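Local coordinates for protein cytidine deaminase (Burkholderia pseudomallei, PDB 3DMO) that probably scavenges cytidine and 2'-deoxycytidine for UMP synthesis, deaminating them hydrolytically to uridine and 2'-deoxyuridine with the help of zinc, at residues T10-A13 / L14-A18; N53-Y56 / G57-N60. One frame throughout, in Å; residues are numbered along the deposited sequence.

Contact 1: T10-A13 / L14-A18; sequences THHA and LIEAA
T10 and L14 are joined by the opening backbone bond of helix 11-22, L14 N to T10 O at 3.0 Å, and T10 is the N-cap of that helix. The next three i to i+4 bonds follow in step: I15 N to H11 O, E16 N to H12 O and A17 N to A13 O, all between 2.9 and 3.1 Å. At the very start, where an amide has no preceding turn to bond to, the T10 side chain stands in: OG1 accepts from A13 N at 2.9 Å, with an N-H...O angle of 158°. Threonine suits the place because chi1 of 64° brings its short hydroxyl arm to the N-H of A13, three residues on, which lacks a backbone acceptor within the helix.

On the outer side of the helix H12 meets E16, one turn on. With CG of H12 anti to the backbone N (chi1 179°), the imidazole leans along the helix, and E16 CG sits over one ring face in a CH-pi contact, 4.2 Å from the centroid and displaced toward the rim. Long polar side chains are at home on this exposed flank.

The apolar flank faces the sheet of the deaminase fold. L14 packs on A82 and A84 of strand 80-87 and on A37, I15 on V114 and T116, while A18 adds a small methyl against A84 and V86; such close-fitting aliphatic groups seat the helix on the strands. I15 also leans on the turn before it, its CG1 lying 3.3 Å from H11 O. The E16 chain bends at chi2, leaving OE2 4.1 Å from H12 NE2, near but not in contact.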
loop_
_atom_site.group_PDB
_atom_site.type_symbol
_atom_site.label_atom_id
_atom_site.label_comp_id
_atom_site.label_asym_id
_atom_site.label_seq_id
_atom_site.Cartn_x
_atom_site.Cartn_y
_atom_site.Cartn_z
ATOM N N THR A 10 22.001 7.424 23.089
ATOM C CA THR A 10 20.954 7.550 24.105
ATOM C C THR A 10 19.579 7.666 23.435
ATOM O O THR A 10 19.489 7.956 22.238
ATOM C CB THR A 10 21.188 8.776 25.015
ATOM O OG1 THR A 10 21.106 9.975 24.239
ATOM C CG2 THR A 10 22.556 8.703 25.680
ATOM N N HIS A 11 18.514 7.431 24.202
ATOM C CA HIS A 11 17.160 7.684 23.708
ATOM C C HIS A 11 17.004 9.147 23.316
ATOM O O HIS A 11 16.386 9.457 22.291
ATOM C CB HIS A 11 16.096 7.303 24.736
ATOM C CG HIS A 11 15.912 5.828 24.905
ATOM N ND1 HIS A 11 16.443 4.903 24.031
ATOM C CD2 HIS A 11 15.222 5.121 25.829
ATOM C CE1 HIS A 11 16.107 3.688 24.425
ATOM N NE2 HIS A 11 15.361 3.792 25.509
ATOM N N HIS A 12 17.582 10.040 24.124
ATOM C CA HIS A 12 17.541 11.475 23.851
ATOM C C HIS A 12 18.183 11.836 22.514
ATOM O O HIS A 12 17.623 12.624 21.749
ATOM C CB HIS A 12 18.196 12.279 24.977
ATOM C CG HIS A 12 18.189 13.756 24.733
ATOM N ND1 HIS A 12 19.285 14.436 24.243
ATOM C CD2 HIS A 12 17.209 14.681 24.881
ATOM C CE1 HIS A 12 18.986 15.717 24.116
ATOM N NE2 HIS A 12 17.732 15.893 24.496
ATOM N N ALA A 13 19.356 11.263 22.248
ATOM C CA ALA A 13 20.072 11.491 20.999
ATOM C C ALA A 13 19.294 10.958 19.793
ATOM O O ALA A 13 19.262 11.609 18.746
ATOM C CB ALA A 13 21.447 10.858 21.057
ATOM N N LEU A 14 18.682 9.783 19.944
ATOM C CA LEU A 14 17.896 9.167 18.861
ATOM C C LEU A 14 16.638 9.999 18.561
ATOM O O LEU A 14 16.250 10.158 17.401
ATOM C CB LEU A 14 17.494 7.731 19.217
ATOM C CG LEU A 14 17.769 6.545 18.279
ATOM C CD1 LEU A 14 16.631 5.532 18.328
ATOM C CD2 LEU A 14 18.104 6.905 16.827
ATOM N N ILE A 15 16.014 10.531 19.608
ATOM C CA ILE A 15 14.843 11.400 19.446
ATOM C C ILE A 15 15.226 12.687 18.713
ATOM O O ILE A 15 14.507 13.138 17.815
ATOM C CB ILE A 15 14.172 11.711 20.805
ATOM C CG1 ILE A 15 13.373 10.493 21.289
ATOM C CG2 ILE A 15 13.268 12.950 20.702
ATOM C CD1 ILE A 15 13.060 10.494 22.800
ATOM N N GLU A 16 16.364 13.270 19.081
ATOM C CA GLU A 16 16.848 14.472 18.399
ATOM C C GLU A 16 17.094 14.231 16.907
ATOM O O GLU A 16 16.835 15.102 16.079
ATOM C CB GLU A 16 18.103 15.049 19.079
ATOM C CG GLU A 16 17.827 15.788 20.405
ATOM C CD GLU A 16 16.723 16.856 20.288
ATOM O OE1 GLU A 16 16.844 17.762 19.426
ATOM O OE2 GLU A 16 15.730 16.786 21.055
ATOM N N ALA A 17 17.585 13.041 16.567
ATOM C CA ALA A 17 17.775 12.664 15.162
ATOM C C ALA A 17 16.430 12.474 14.435
ATOM O O ALA A 17 16.287 12.866 13.278
ATOM C CB ALA A 17 18.652 11.416 15.057
ATOM N N ALA A 18 15.447 11.900 15.126
ATOM C CA ALA A 18 14.102 11.730 14.564
ATOM C C ALA A 18 13.438 13.084 14.281
ATOM O O ALA A 18 12.766 13.254 13.265
ATOM C CB ALA A 18 13.241 10.888 15.489
#

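Contact 2: N53-Y56 / G57-N60; sequences NASY and GLCN
Water 1 joins S55 to G57, lying 3.0 Å from S55 OG and accepting from G57 N at 2.7 Å. With chi1 at 175°, OG swings away from the serine's own N and toward the water. The carbonyl of S55 serves the loop too: L58 N donates to S55 O at 3.0 Å. C59 N binds Y56 O at the same length, but this donor stands well above the carbonyl plane, 56° out of it. Together these i to i+3 bonds wind the 3-10 turn through Y56, G57 and L58, in a loop that contributes N53 to Y56 to the predicted substrate site.

Just before that turn, N53 OD1 accepts from S55 N at 3.0 Å in an Asx turn, a role that fits asparagine because its amide oxygen reaches forward to the backbone N-H two residues on. The amide's other end, ND2, donates to Q101 O of a third subunit. C59 SG, in turn, accepts a hydrogen bond from N53 N at 3.5 Å, a usual length for the large sulfur of a cysteine, drawing N53 and C59, six residues apart, together across the turn.

L58 supplies the apolar filling. Its CB lies 3.9 Å from N53 CB, the two side chains running alongside each other, and CD1 touches the S55 side chain. Y56 stacks its ring on Y56 of the second subunit, whose C96 packs against S55.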
loop_
_atom_site.group_PDB
_atom_site.type_symbol
_atom_site.label_atom_id
_atom_site.label_comp_id
_atom_site.label_asym_id
_atom_site.label_seq_id
_atom_site.Cartn_x
_atom_site.Cartn_y
_atom_site.Cartn_z
ATOM N N ASN A 53 1.866 11.606 -1.613
ATOM C CA ASN A 53 1.558 11.588 -3.038
ATOM C C ASN A 53 0.118 12.045 -3.214
ATOM O O ASN A 53 -0.694 11.853 -2.310
ATOM C CB ASN A 53 1.732 10.170 -3.589
ATOM C CG ASN A 53 1.747 10.129 -5.097
ATOM O OD1 ASN A 53 0.689 10.068 -5.737
ATOM N ND2 ASN A 53 2.942 10.145 -5.683
ATOM N N ALA A 54 -0.188 12.665 -4.356
ATOM C CA ALA A 54 -1.541 13.172 -4.628
ATOM C C ALA A 54 -2.559 12.041 -4.588
ATOM O O ALA A 54 -3.713 12.249 -4.211
ATOM C CB ALA A 54 -1.590 13.907 -5.971
ATOM N N SER A 55 -2.120 10.854 -4.992
ATOM C CA SER A 55 -2.892 9.644 -4.774
ATOM C C SER A 55 -2.467 9.098 -3.421
ATOM O O SER A 55 -1.391 8.514 -3.290
ATOM C CB SER A 55 -2.637 8.623 -5.881
ATOM O OG SER A 55 -3.302 7.408 -5.592
ATOM N N TYR A 56 -3.322 9.298 -2.419
ATOM C CA TYR A 56 -2.975 9.047 -1.012
ATOM C C TYR A 56 -2.450 7.639 -0.733
ATOM O O TYR A 56 -1.609 7.447 0.141
ATOM C CB TYR A 56 -4.174 9.321 -0.100
ATOM C CG TYR A 56 -4.528 10.771 0.114
ATOM C CD1 TYR A 56 -5.481 11.123 1.065
ATOM C CD2 TYR A 56 -3.913 11.798 -0.622
ATOM C CE1 TYR A 56 -5.833 12.456 1.277
ATOM C CE2 TYR A 56 -4.251 13.140 -0.413
ATOM C CZ TYR A 56 -5.212 13.461 0.539
ATOM O OH TYR A 56 -5.572 14.775 0.760
ATOM N N GLY A 57 -2.952 6.648 -1.463
ATOM C CA GLY A 57 -2.516 5.272 -1.252
ATOM C C GLY A 57 -1.038 5.026 -1.504
ATOM O O GLY A 57 -0.514 3.982 -1.120
ATOM N N LEU A 58 -0.360 5.995 -2.124
ATOM C CA LEU A 58 1.077 5.880 -2.395
ATOM C C LEU A 58 1.953 6.635 -1.400
ATOM O O LEU A 58 3.175 6.626 -1.526
ATOM C CB LEU A 58 1.388 6.294 -3.831
ATOM C CG LEU A 58 0.856 5.175 -4.738
ATOM C CD1 LEU A 58 0.181 5.731 -5.939
ATOM C CD2 LEU A 58 1.963 4.222 -5.100
ATOM N N CYS A 59 1.333 7.253 -0.397
ATOM C CA CYS A 59 2.103 7.868 0.693
ATOM C C CYS A 59 2.930 6.811 1.417
ATOM O O CYS A 59 2.479 5.671 1.578
ATOM C CB CYS A 59 1.181 8.564 1.695
ATOM S SG CYS A 59 0.291 9.985 1.014
ATOM N N ASN A 60 4.136 7.189 1.827
ATOM C CA ASN A 60 4.979 6.327 2.648
ATOM C C ASN A 60 5.283 6.994 3.987
ATOM O O ASN A 60 5.503 8.202 4.042
ATOM C CB ASN A 60 6.286 5.998 1.929
ATOM C CG ASN A 60 7.001 4.802 2.537
ATOM O OD1 ASN A 60 6.456 3.694 2.573
ATOM N ND2 ASN A 60 8.225 5.015 3.017
HETATM O O HOH W 1 -4.789 6.066 -3.343
#

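Contact 1 precedes contact 2 in the chain, and they lie on opposite sides of its centre, their centres about 28 Å and nearest atoms about 13 Å apart. Contact 1 starts the helix covering one side of the sheet; its L14 side chain is about 11 Å from that of E63, the predicted proton donor. Contact 2 belongs to the loop predicted to bind substrate, which reaches toward a neighbour's active site: the S55 side chain is about 4 Å from a zinc ion probably belonging to the second subunit, whose C96 it packs against. A 2-methylpentane-2,4-diol, probably from the crystallisation liquor, binds A54 O and Y56 N. The C59 side chain is about 7 Å from that of C61, a ligand of this chain's own zinc.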